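Local coordinates for putative lipoprotein (Bacteroides ovatus, PDB 3OQQ), which is of unknown function but is probably a lipid-tethered extracellular protein that binds calcium ions within a largely antiparallel beta fold, at residues D206-S211 with L257-A262; G172-L177 with A321-L326; V41-S46 with L103-D108. All coordinates share one frame; numbering follows the deposited sequence.

Contact 1 (D206-S211 with L257-A262)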
ATOM      1  N   ASP A 206      -2.732   2.942  20.547  1.00 25.66           N
ATOM      2  CA  ASP A 206      -2.052   3.074  21.841  1.00 26.14           C
ATOM      3  C   ASP A 206      -0.606   3.503  21.620  1.00 28.43           C
ATOM      4  O   ASP A 206      -0.211   4.551  22.122  1.00 26.67           O
ATOM      5  CB  ASP A 206      -2.127   1.724  22.606  1.00 27.91           C
ATOM      6  CG  ASP A 206      -1.448   1.647  23.969  1.00 39.31           C
ATOM      7  OD1 ASP A 206      -0.951   2.686  24.453  1.00 40.69           O
ATOM      8  OD2 ASP A 206      -1.399   0.545  24.542  1.00 45.48           O
ATOM      9  N   ARG A 207       0.163   2.698  20.864  1.00 24.04           N
ATOM     10  CA  ARG A 207       1.587   2.907  20.603  1.00 22.92           C
ATOM     11  C   ARG A 207       1.906   3.005  19.155  1.00 26.02           C
ATOM     12  O   ARG A 207       1.285   2.339  18.313  1.00 25.64           O
ATOM     13  CB  ARG A 207       2.460   1.746  21.170  1.00 23.67           C
ATOM     14  CG  ARG A 207       2.240   1.343  22.625  1.00 34.03           C
ATOM     15  CD  ARG A 207       2.671   2.443  23.552  1.00 39.90           C
ATOM     16  NE  ARG A 207       2.361   2.175  24.952  1.00 46.90           N
ATOM     17  CZ  ARG A 207       3.276   2.040  25.907  1.00 59.15           C
ATOM     18  NH1 ARG A 207       4.569   2.126  25.614  1.00 40.77           N
ATOM     19  NH2 ARG A 207       2.906   1.817  27.161  1.00 48.07           N
ATOM     20  N   ILE A 208       2.973   3.764  18.871  1.00 23.04           N
ATOM     21  CA  ILE A 208       3.550   3.904  17.536  1.00 21.33           C
ATOM     22  C   ILE A 208       5.013   3.468  17.589  1.00 25.86           C
ATOM     23  O   ILE A 208       5.765   3.957  18.440  1.00 24.01           O
ATOM     24  CB  ILE A 208       3.454   5.376  17.031  1.00 23.52           C
ATOM     25  CG1 ILE A 208       2.001   5.866  16.878  1.00 23.48           C
ATOM     26  CG2 ILE A 208       4.275   5.604  15.741  1.00 23.50           C
ATOM     27  CD1 ILE A 208       1.862   7.354  16.830  1.00 22.37           C
ATOM     28  N   THR A 209       5.434   2.618  16.638  1.00 23.82           N
ATOM     29  CA  THR A 209       6.842   2.297  16.430  1.00 23.18           C
ATOM     30  C   THR A 209       7.131   2.789  15.026  1.00 24.91           C
ATOM     31  O   THR A 209       6.400   2.430  14.113  1.00 24.71           O
ATOM     32  CB  THR A 209       7.174   0.836  16.692  1.00 28.64           C
ATOM     33  OG1 THR A 209       7.094   0.611  18.097  1.00 27.98           O
ATOM     34  CG2 THR A 209       8.581   0.453  16.196  1.00 23.50           C
ATOM     35  N   ALA A 210       8.120   3.683  14.858  1.00 21.47           N
ATOM     36  CA  ALA A 210       8.419   4.208  13.524  1.00 19.60           C
ATOM     37  C   ALA A 210       9.899   4.050  13.244  1.00 22.33           C
ATOM     38  O   ALA A 210      10.708   4.395  14.103  1.00 20.73           O
ATOM     39  CB  ALA A 210       7.989   5.667  13.419  1.00 20.16           C
ATOM     40  N   SER A 211      10.244   3.506  12.058  1.00 19.09           N
ATOM     41  CA  SER A 211      11.626   3.254  11.624  1.00 17.90           C
ATOM     42  C   SER A 211      11.901   3.709  10.214  1.00 20.52           C
ATOM     43  O   SER A 211      11.044   3.611   9.324  1.00 19.14           O
ATOM     44  CB  SER A 211      11.957   1.758  11.691  1.00 21.49           C
ATOM     45  OG  SER A 211      11.526   1.136  12.890  1.00 27.03           O
ATOM     46  N   LEU A 257      10.538  10.604   8.963  1.00 16.22           N
ATOM     47  CA  LEU A 257       9.291   9.856   9.045  1.00 15.09           C
ATOM     48  C   LEU A 257       8.457  10.402  10.190  1.00 20.30           C
ATOM     49  O   LEU A 257       8.888  10.382  11.339  1.00 19.76           O
ATOM     50  CB  LEU A 257       9.562   8.352   9.222  1.00 14.73           C
ATOM     51  CG  LEU A 257       8.387   7.435   9.547  1.00 16.41           C
ATOM     52  CD1 LEU A 257       7.312   7.471   8.447  1.00 13.44           C
ATOM     53  CD2 LEU A 257       8.883   6.058   9.784  1.00 19.37           C
ATOM     54  N   THR A 258       7.273  10.933   9.857  1.00 17.01           N
ATOM     55  CA  THR A 258       6.362  11.492  10.839  1.00 16.27           C
ATOM     56  C   THR A 258       5.117  10.633  10.876  1.00 20.87           C
ATOM     57  O   THR A 258       4.545  10.310   9.838  1.00 19.59           O
ATOM     58  CB  THR A 258       6.058  12.973  10.547  1.00 20.95           C
ATOM     59  OG1 THR A 258       7.291  13.680  10.429  1.00 20.19           O
ATOM     60  CG2 THR A 258       5.204  13.631  11.647  1.00 16.51           C
ATOM     61  N   VAL A 259       4.717  10.240  12.081  1.00 19.02           N
ATOM     62  CA  VAL A 259       3.466   9.513  12.289  1.00 18.10           C
ATOM     63  C   VAL A 259       2.603  10.400  13.202  1.00 20.20           C
ATOM     64  O   VAL A 259       2.993  10.674  14.334  1.00 17.01           O
ATOM     65  CB  VAL A 259       3.652   8.070  12.827  1.00 20.77           C
ATOM     66  CG1 VAL A 259       2.304   7.378  12.977  1.00 19.73           C
ATOM     67  CG2 VAL A 259       4.561   7.250  11.915  1.00 19.41           C
ATOM     68  N   ASP A 260       1.453  10.868  12.691  1.00 17.97           N
ATOM     69  CA  ASP A 260       0.531  11.714  13.457  1.00 17.90           C
ATOM     70  C   ASP A 260      -0.794  10.969  13.603  1.00 21.13           C
ATOM     71  O   ASP A 260      -1.576  10.925  12.651  1.00 18.91           O
ATOM     72  CB  ASP A 260       0.348  13.090  12.777  1.00 18.87           C
ATOM     73  CG  ASP A 260      -0.451  14.131  13.568  1.00 23.49           C
ATOM     74  OD1 ASP A 260      -1.152  13.748  14.519  1.00 20.26           O
ATOM     75  OD2 ASP A 260      -0.408  15.321  13.193  1.00 30.12           O
ATOM     76  N   LYS A 261      -1.041  10.375  14.801  1.00 16.92           N
ATOM     77  CA  LYS A 261      -2.249   9.590  15.015  1.00 16.55           C
ATOM     78  C   LYS A 261      -3.433  10.481  15.396  1.00 22.29           C
ATOM     79  O   LYS A 261      -4.549   9.995  15.432  1.00 24.46           O
ATOM     80  CB  LYS A 261      -2.010   8.517  16.110  1.00 17.88           C
ATOM     81  CG  LYS A 261      -1.930   9.066  17.577  1.00 17.16           C
ATOM     82  CD  LYS A 261      -1.848   7.915  18.548  1.00 25.09           C
ATOM     83  CE  LYS A 261      -1.749   8.343  19.994  1.00 28.27           C
ATOM     84  NZ  LYS A 261      -1.337   7.188  20.851  1.00 24.40           N
ATOM     85  N   ALA A 262      -3.199  11.773  15.652  1.00 19.98           N
ATOM     86  CA  ALA A 262      -4.207  12.673  16.203  1.00 22.16           C
ATOM     87  C   ALA A 262      -4.992  13.538  15.181  1.00 26.63           C
ATOM     88  O   ALA A 262      -5.788  14.381  15.592  1.00 29.58           O
ATOM     89  CB  ALA A 262      -3.557  13.562  17.259  1.00 22.96           C
TER
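Ile208 and Val259 meet in the face-to-face packing of two antiparallel beta sheets, where strand 205-215 of one lies over strand 253-263 of the other. The two short segments run nearly antiparallel, at 164°, with their axes 7.7 Å apart at closest approach, a gap bridged by side chains alone. Ile208, Ala210, Leu257, Val259 and Lys261 form the inner faces, alternating with residues turned away.

The Ile208 and Val259 side chains lie alongside one another, pointing opposite ways. CG2 of Ile208 lies 3.8 Å from CG1 of Val259, and CD1 of Ile208 reaches that same methyl from the other branch, so the valine methyl is held between the two ends of the isoleucine. Val259 has CG1 anti to its backbone N (chi1 -179°), which sends that branch to Ile208 while CG2 goes to Ala210, 4.1 Å from its CB. Leu305 and Val235 also touch Ile208, and Ile269 and Val303 touch Val259, extending the apolar layer.

Toward its edge the layer turns polar. Lys261 lays its methylenes across Ile208, CB standing 4.1 Å from Ile208 CD1, and its extended chain carries NZ to a hydrogen bond with Val205 O. Asp206 O is also near NZ, but at too poor an angle for a bond. Here Asp206 and Arg207 both face Ile306 in a classic beta bulge, while Asp260 OD1 accepts from Ala262 N in an Asx turn. At the far end, Leu257 CD2 touches Ala210 CB at 3.8 Å and presses against Ser211 O at 3.3 Å.

Contact 2 (G172-L177 with A321-L326)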
ATOM      1  N   GLY A 172      -8.312  -8.630  23.630  1.00 49.11           N
ATOM      2  CA  GLY A 172      -6.997  -8.493  23.011  1.00 46.67           C
ATOM      3  C   GLY A 172      -6.804  -7.161  22.308  1.00 46.60           C
ATOM      4  O   GLY A 172      -7.259  -6.118  22.799  1.00 46.34           O
ATOM      5  N   LYS A 173      -6.143  -7.187  21.143  1.00 38.86           N
ATOM      6  CA  LYS A 173      -5.900  -5.968  20.362  1.00 36.26           C
ATOM      7  C   LYS A 173      -5.553  -6.288  18.921  1.00 37.66           C
ATOM      8  O   LYS A 173      -5.396  -7.453  18.564  1.00 37.05           O
ATOM      9  CB  LYS A 173      -4.792  -5.096  20.994  1.00 37.48           C
ATOM     10  CG  LYS A 173      -3.417  -5.745  21.103  1.00 47.80           C
ATOM     11  CD  LYS A 173      -2.638  -5.110  22.236  1.00 55.36           C
ATOM     12  CE  LYS A 173      -1.223  -5.609  22.303  1.00 70.12           C
ATOM     13  NZ  LYS A 173      -0.416  -4.820  23.273  1.00 81.86           N
ATOM     14  N   GLU A 174      -5.463  -5.233  18.091  1.00 31.85           N
ATOM     15  CA  GLU A 174      -5.065  -5.290  16.687  1.00 29.01           C
ATOM     16  C   GLU A 174      -3.761  -4.571  16.557  1.00 31.18           C
ATOM     17  O   GLU A 174      -3.453  -3.662  17.339  1.00 29.35           O
ATOM     18  CB  GLU A 174      -6.101  -4.635  15.756  1.00 29.35           C
ATOM     19  CG  GLU A 174      -7.467  -5.270  15.708  1.00 34.50           C
ATOM     20  CD  GLU A 174      -8.264  -5.187  16.993  1.00 56.80           C
ATOM     21  OE1 GLU A 174      -8.485  -4.061  17.497  1.00 49.38           O
ATOM     22  OE2 GLU A 174      -8.647  -6.259  17.510  1.00 55.61           O
ATOM     23  N   GLU A 175      -3.005  -4.966  15.562  1.00 26.86           N
ATOM     24  CA  GLU A 175      -1.748  -4.356  15.187  1.00 25.81           C
ATOM     25  C   GLU A 175      -1.792  -4.099  13.727  1.00 29.56           C
ATOM     26  O   GLU A 175      -2.438  -4.834  12.989  1.00 29.57           O
ATOM     27  CB  GLU A 175      -0.573  -5.265  15.518  1.00 27.16           C
ATOM     28  CG  GLU A 175       0.052  -4.978  16.858  1.00 38.17           C
ATOM     29  CD  GLU A 175       1.353  -5.721  17.051  1.00 59.87           C
ATOM     30  OE1 GLU A 175       2.134  -5.827  16.072  1.00 45.38           O
ATOM     31  OE2 GLU A 175       1.597  -6.181  18.190  1.00 57.29           O
ATOM     32  N   LEU A 176      -1.114  -3.061  13.316  1.00 25.11           N
ATOM     33  CA  LEU A 176      -0.972  -2.667  11.931  1.00 24.29           C
ATOM     34  C   LEU A 176       0.502  -2.516  11.671  1.00 26.68           C
ATOM     35  O   LEU A 176       1.189  -1.851  12.447  1.00 25.49           O
ATOM     36  CB  LEU A 176      -1.726  -1.346  11.672  1.00 24.50           C
ATOM     37  CG  LEU A 176      -1.783  -0.870  10.235  1.00 30.26           C
ATOM     38  CD1 LEU A 176      -3.128  -0.382   9.925  1.00 32.34           C
ATOM     39  CD2 LEU A 176      -0.759   0.232   9.956  1.00 33.28           C
ATOM     40  N   LEU A 177       0.997  -3.184  10.637  1.00 21.48           N
ATOM     41  CA  LEU A 177       2.366  -3.032  10.184  1.00 21.30           C
ATOM     42  C   LEU A 177       2.327  -2.505   8.746  1.00 26.64           C
ATOM     43  O   LEU A 177       1.810  -3.191   7.844  1.00 26.10           O
ATOM     44  CB  LEU A 177       3.181  -4.339  10.285  1.00 21.70           C
ATOM     45  CG  LEU A 177       4.679  -4.240   9.951  1.00 25.38           C
ATOM     46  CD1 LEU A 177       5.422  -3.466  11.044  1.00 25.37           C
ATOM     47  CD2 LEU A 177       5.293  -5.639   9.827  1.00 25.82           C
ATOM     48  N   ALA A 321     -13.198  -2.828  13.401  1.00 29.87           N
ATOM     49  CA  ALA A 321     -13.652  -2.504  12.053  1.00 30.21           C
ATOM     50  C   ALA A 321     -12.706  -1.467  11.410  1.00 32.75           C
ATOM     51  O   ALA A 321     -12.381  -1.600  10.239  1.00 31.01           O
ATOM     52  CB  ALA A 321     -15.080  -1.977  12.099  1.00 32.21           C
ATOM     53  N   ALA A 322     -12.231  -0.468  12.191  1.00 29.18           N
ATOM     54  CA  ALA A 322     -11.293   0.567  11.715  1.00 28.27           C
ATOM     55  C   ALA A 322      -9.957  -0.048  11.242  1.00 31.40           C
ATOM     56  O   ALA A 322      -9.454   0.348  10.197  1.00 30.91           O
ATOM     57  CB  ALA A 322     -11.032   1.573  12.815  1.00 28.97           C
ATOM     58  N   PHE A 323      -9.396  -1.023  12.003  1.00 27.38           N
ATOM     59  CA  PHE A 323      -8.169  -1.723  11.591  1.00 26.61           C
ATOM     60  C   PHE A 323      -8.440  -2.592  10.369  1.00 30.59           C
ATOM     61  O   PHE A 323      -7.641  -2.593   9.442  1.00 30.63           O
ATOM     62  CB  PHE A 323      -7.593  -2.592  12.724  1.00 27.21           C
ATOM     63  CG  PHE A 323      -6.755  -1.819  13.706  1.00 26.89           C
ATOM     64  CD1 PHE A 323      -5.392  -1.637  13.490  1.00 27.93           C
ATOM     65  CD2 PHE A 323      -7.323  -1.287  14.864  1.00 27.96           C
ATOM     66  CE1 PHE A 323      -4.614  -0.921  14.401  1.00 28.46           C
ATOM     67  CE2 PHE A 323      -6.540  -0.569  15.777  1.00 28.99           C
ATOM     68  CZ  PHE A 323      -5.198  -0.371  15.523  1.00 26.49           C
ATOM     69  N   ARG A 324      -9.578  -3.298  10.358  1.00 28.41           N
ATOM     70  CA  ARG A 324      -9.937  -4.221   9.266  1.00 28.10           C
ATOM     71  C   ARG A 324     -10.202  -3.512   7.940  1.00 31.42           C
ATOM     72  O   ARG A 324      -9.704  -3.960   6.904  1.00 31.92           O
ATOM     73  CB  ARG A 324     -11.153  -5.061   9.637  1.00 27.81           C
ATOM     74  CG  ARG A 324     -10.829  -6.291  10.463  1.00 40.22           C
ATOM     75  CD  ARG A 324     -12.104  -7.072  10.725  1.00 48.19           C
ATOM     76  NE  ARG A 324     -11.887  -8.154  11.677  1.00 51.80           N
ATOM     77  CZ  ARG A 324     -12.856  -8.799  12.315  1.00 65.29           C
ATOM     78  NH1 ARG A 324     -14.126  -8.474  12.111  1.00 55.24           N
ATOM     79  NH2 ARG A 324     -12.562  -9.774  13.165  1.00 52.56           N
ATOM     80  N   GLU A 325     -10.968  -2.408   7.980  1.00 27.24           N
ATOM     81  CA  GLU A 325     -11.348  -1.605   6.820  1.00 26.49           C
ATOM     82  C   GLU A 325     -10.145  -0.961   6.136  1.00 28.93           C
ATOM     83  O   GLU A 325     -10.265  -0.591   4.971  1.00 29.41           O
ATOM     84  CB  GLU A 325     -12.378  -0.531   7.218  1.00 28.75           C
ATOM     85  CG  GLU A 325     -13.793  -1.075   7.278  1.00 42.12           C
ATOM     86  CD  GLU A 325     -14.407  -1.311   5.915  1.00 60.63           C
ATOM     87  OE1 GLU A 325     -14.927  -0.340   5.316  1.00 52.44           O
ATOM     88  OE2 GLU A 325     -14.319  -2.458   5.423  1.00 62.09           O
ATOM     89  N   LEU A 326      -8.984  -0.842   6.811  1.00 24.19           N
ATOM     90  CA  LEU A 326      -7.800  -0.298   6.127  1.00 24.17           C
ATOM     91  C   LEU A 326      -7.295  -1.279   5.062  1.00 32.21           C
ATOM     92  O   LEU A 326      -6.715  -0.852   4.060  1.00 32.55           O
ATOM     93  CB  LEU A 326      -6.655   0.069   7.105  1.00 23.66           C
ATOM     94  CG  LEU A 326      -6.981   1.205   8.065  1.00 27.97           C
ATOM     95  CD1 LEU A 326      -5.943   1.308   9.142  1.00 27.11           C
ATOM     96  CD2 LEU A 326      -7.117   2.526   7.327  1.00 30.61           C
TER
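A helix laid on the face of an antiparallel sheet brings Phe323 down onto Glu174 and Leu176: helix 314-328 packs over strand 173-184, and the axes of segments 173-177 and 321-326 approach to 9.1 Å at 30°. The aromatic ring is the central piece. Glu174 CB sits over one of its faces, 3.7 Å from the ring centroid and 19° off the normal, a CH-pi contact displaced toward the rim on the CG side. Leu176 CB comes instead to the ring edge, near its plane, 4.0 Å from CE1. Two successive inward-facing residues, i and i+2, thus address the same phenyl in different ways, one from above and one from the side. Val158 and Leu200 also touch Phe323.

One turn along the helix, Leu326 crosses Leu176 at about a right angle, and their CD1 methyls are only 3.4 Å apart, closer than two methyls normally sit.

Glu174 is buried although it carries a carboxylate. With its chain bent at chi2, it folds up beside the ring, the carboxylate plane turned 61° from the ring plane, and its OE2 finds a salt bridge with Arg316, earlier in the same helix, and a hydrogen bond from His162. These partners probably offset the cost of placing a negative charge in an apolar layer. Arg324 works in a similar way from the helix side, pairing with Glu160 on the adjacent strand 150-161. The result is helix-on-sheet packing, in which a helix rests on antiparallel strands with its apolar side inward.

Contact 3 (V41-S46 with L103-D108)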
ATOM      1  N   VAL A  41      -5.007 -18.460   9.381  1.00 25.11           N
ATOM      2  CA  VAL A  41      -6.464 -18.531   9.522  1.00 25.12           C
ATOM      3  C   VAL A  41      -6.892 -19.859  10.104  1.00 31.27           C
ATOM      4  O   VAL A  41      -6.548 -20.902   9.559  1.00 30.55           O
ATOM      5  CB  VAL A  41      -7.125 -18.331   8.129  1.00 26.65           C
ATOM      6  CG1 VAL A  41      -8.646 -18.305   8.215  1.00 25.79           C
ATOM      7  CG2 VAL A  41      -6.595 -17.076   7.455  1.00 24.95           C
ATOM      8  N   LEU A  42      -7.691 -19.821  11.171  1.00 29.56           N
ATOM      9  CA  LEU A  42      -8.244 -21.037  11.759  1.00 30.39           C
ATOM     10  C   LEU A  42      -9.534 -21.382  11.010  1.00 36.02           C
ATOM     11  O   LEU A  42     -10.417 -20.526  10.878  1.00 36.38           O
ATOM     12  CB  LEU A  42      -8.490 -20.838  13.270  1.00 30.34           C
ATOM     13  CG  LEU A  42      -9.351 -21.867  14.001  1.00 35.32           C
ATOM     14  CD1 LEU A  42      -8.684 -23.236  14.039  1.00 34.59           C
ATOM     15  CD2 LEU A  42      -9.657 -21.400  15.393  1.00 37.44           C
ATOM     16  N   VAL A  43      -9.631 -22.618  10.501  1.00 31.88           N
ATOM     17  CA  VAL A  43     -10.829 -23.081   9.799  1.00 31.41           C
ATOM     18  C   VAL A  43     -11.390 -24.244  10.580  1.00 39.99           C
ATOM     19  O   VAL A  43     -10.897 -25.360  10.459  1.00 40.94           O
ATOM     20  CB  VAL A  43     -10.609 -23.443   8.299  1.00 32.83           C
ATOM     21  CG1 VAL A  43     -11.935 -23.788   7.619  1.00 32.66           C
ATOM     22  CG2 VAL A  43      -9.903 -22.320   7.547  1.00 30.72           C
ATOM     23  N   LYS A  44     -12.400 -23.971  11.412  1.00 40.34           N
ATOM     24  CA  LYS A  44     -13.114 -24.978  12.199  1.00 42.68           C
ATOM     25  C   LYS A  44     -14.434 -25.190  11.465  1.00 50.15           C
ATOM     26  O   LYS A  44     -15.270 -24.281  11.423  1.00 50.06           O
ATOM     27  CB  LYS A  44     -13.290 -24.532  13.663  1.00 45.41           C
ATOM     28  CG  LYS A  44     -13.799 -25.634  14.585  1.00 64.98           C
ATOM     29  CD  LYS A  44     -14.522 -25.064  15.793  1.00 80.72           C
ATOM     30  CE  LYS A  44     -15.280 -26.139  16.538  1.00 96.49           C
ATOM     31  NZ  LYS A  44     -16.289 -25.559  17.461  1.00107.82           N
ATOM     32  N   ASP A  45     -14.557 -26.354  10.800  1.00 49.19           N
ATOM     33  CA  ASP A  45     -15.670 -26.786   9.943  1.00 51.19           C
ATOM     34  C   ASP A  45     -15.616 -25.946   8.649  1.00 53.40           C
ATOM     35  O   ASP A  45     -14.992 -26.369   7.666  1.00 51.39           O
ATOM     36  CB  ASP A  45     -17.049 -26.720  10.656  1.00 55.32           C
ATOM     37  CG  ASP A  45     -17.061 -27.245  12.086  1.00 72.27           C
ATOM     38  OD1 ASP A  45     -16.691 -28.426  12.292  1.00 75.35           O
ATOM     39  OD2 ASP A  45     -17.448 -26.480  12.996  1.00 77.66           O
ATOM     40  N   SER A  46     -16.200 -24.736   8.670  1.00 49.90           N
ATOM     41  CA  SER A  46     -16.147 -23.836   7.519  1.00 48.22           C
ATOM     42  C   SER A  46     -15.998 -22.380   7.995  1.00 49.51           C
ATOM     43  O   SER A  46     -16.311 -22.074   9.145  1.00 49.87           O
ATOM     44  CB  SER A  46     -17.361 -24.018   6.608  1.00 51.96           C
ATOM     45  OG  SER A  46     -18.500 -23.333   7.095  1.00 62.68           O
ATOM     46  N   LEU A 103     -14.003 -21.076   3.263  1.00 30.08           N
ATOM     47  CA  LEU A 103     -12.946 -22.060   3.423  1.00 29.03           C
ATOM     48  C   LEU A 103     -13.485 -23.309   4.125  1.00 34.06           C
ATOM     49  O   LEU A 103     -14.400 -23.233   4.952  1.00 33.34           O
ATOM     50  CB  LEU A 103     -11.780 -21.457   4.223  1.00 27.53           C
ATOM     51  CG  LEU A 103     -11.102 -20.198   3.658  1.00 29.24           C
ATOM     52  CD1 LEU A 103     -10.093 -19.667   4.650  1.00 28.19           C
ATOM     53  CD2 LEU A 103     -10.440 -20.462   2.284  1.00 25.87           C
ATOM     54  N   ALA A 104     -12.892 -24.452   3.800  1.00 31.34           N
ATOM     55  CA  ALA A 104     -13.188 -25.748   4.407  1.00 32.33           C
ATOM     56  C   ALA A 104     -11.915 -26.549   4.402  1.00 33.85           C
ATOM     57  O   ALA A 104     -11.124 -26.467   3.447  1.00 32.13           O
ATOM     58  CB  ALA A 104     -14.303 -26.473   3.651  1.00 33.99           C
ATOM     59  N   LEU A 105     -11.682 -27.266   5.487  1.00 29.79           N
ATOM     60  CA  LEU A 105     -10.491 -28.085   5.663  1.00 29.30           C
ATOM     61  C   LEU A 105     -10.652 -29.490   5.056  1.00 33.19           C
ATOM     62  O   LEU A 105     -11.502 -30.266   5.519  1.00 32.99           O
ATOM     63  CB  LEU A 105     -10.181 -28.196   7.164  1.00 29.67           C
ATOM     64  CG  LEU A 105      -8.825 -27.789   7.683  1.00 32.87           C
ATOM     65  CD1 LEU A 105      -8.397 -26.423   7.165  1.00 31.48           C
ATOM     66  CD2 LEU A 105      -8.833 -27.792   9.181  1.00 33.78           C
ATOM     67  N   PRO A 106      -9.786 -29.863   4.063  1.00 29.63           N
ATOM     68  CA  PRO A 106      -9.825 -31.234   3.518  1.00 29.99           C
ATOM     69  C   PRO A 106      -9.536 -32.255   4.618  1.00 37.16           C
ATOM     70  O   PRO A 106      -8.979 -31.894   5.654  1.00 36.35           O
ATOM     71  CB  PRO A 106      -8.713 -31.211   2.456  1.00 29.98           C
ATOM     72  CG  PRO A 106      -8.577 -29.774   2.095  1.00 32.13           C
ATOM     73  CD  PRO A 106      -8.720 -29.080   3.409  1.00 27.87           C
ATOM     74  N   GLU A 107      -9.926 -33.512   4.411  1.00 37.00           N
ATOM     75  CA  GLU A 107      -9.780 -34.567   5.420  1.00 39.04           C
ATOM     76  C   GLU A 107      -8.316 -34.949   5.730  1.00 41.60           C
ATOM     77  O   GLU A 107      -8.065 -35.536   6.782  1.00 42.90           O
ATOM     78  CB  GLU A 107     -10.564 -35.823   5.004  1.00 41.77           C
ATOM     79  CG  GLU A 107     -12.078 -35.704   5.161  1.00 59.30           C
ATOM     80  CD  GLU A 107     -12.639 -35.389   6.539  1.00 93.82           C
ATOM     81  OE1 GLU A 107     -12.023 -35.790   7.555  1.00 94.78           O
ATOM     82  OE2 GLU A 107     -13.716 -34.754   6.598  1.00 93.61           O
ATOM     83  N   ASP A 108      -7.371 -34.639   4.827  1.00 33.88           N
ATOM     84  CA  ASP A 108      -5.955 -34.925   5.040  1.00 32.44           C
ATOM     85  C   ASP A 108      -5.206 -33.724   5.691  1.00 32.09           C
ATOM     86  O   ASP A 108      -3.981 -33.741   5.782  1.00 30.34           O
ATOM     87  CB  ASP A 108      -5.295 -35.320   3.704  1.00 34.25           C
ATOM     88  CG  ASP A 108      -5.249 -34.230   2.651  1.00 43.70           C
ATOM     89  OD1 ASP A 108      -5.930 -33.196   2.824  1.00 42.56           O
ATOM     90  OD2 ASP A 108      -4.499 -34.380   1.698  1.00 56.06           O
TER
HETATM   91  O   HOH W   1     -13.148 -27.964   7.976  1.00 40.91           O
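Ser46 and Ala104 draw their backbones together, CA to CA 4.7 Å, where the loop after strand 36-41 leads into strand 46-54, which pairs antiparallel with strand 96-104. Asp45, at a positive phi of 71°, turns the loop here, and Ser46 CA sends a CA-H...O contact to Leu103 O at 3.2 Å.

Val43 is the main apolar side chain of the loop in this contact. Holding CG1 anti to the backbone N (chi1 -175°), it sets that methyl against Leu103 O and the other, CG2, crosswise on the leucine side chain, 3.9 Å from Leu103 CB. Its CB meets Leu105 CD1 at the same 3.9 Å, so the valine fits between Leu103 and Leu105 of segment 103-108. Val41 CG1 extends the row to Leu103 CD1, and Val23 touches both valines. With an alanine here, both methyl branches would be gone, which would probably open a gap beside Leu103 and weaken the loop's hold on the strand end.

Leu105 CD2 also packs against Val43 O, at 3.4 Å. A water lies by Asp45 O, though too close for that distance to be trusted, and accepts from Leu105 N at 3.0 Å.

Contacts 1 and 2 are buried and near each other, centres about 15 Å apart, without touching, whereas contact 3 is only partly buried at the chain's periphery, about 37 Å from contact 1 and 24 Å from contact 2, centre to centre. Strand 298-307 links the first two: it pairs with strand 205-215 of contact 1 and with strand 173-184 of contact 2. From those paired strands, contact 1 faces a second sheet and contact 2 a helix. Chemistry follows place. Aliphatic methyls interlock between the sheets, an aromatic ring and a carboxylate paired with Arg316 mark the helix layer, and the loop contact mixes valine and leucine packing with a water at its side.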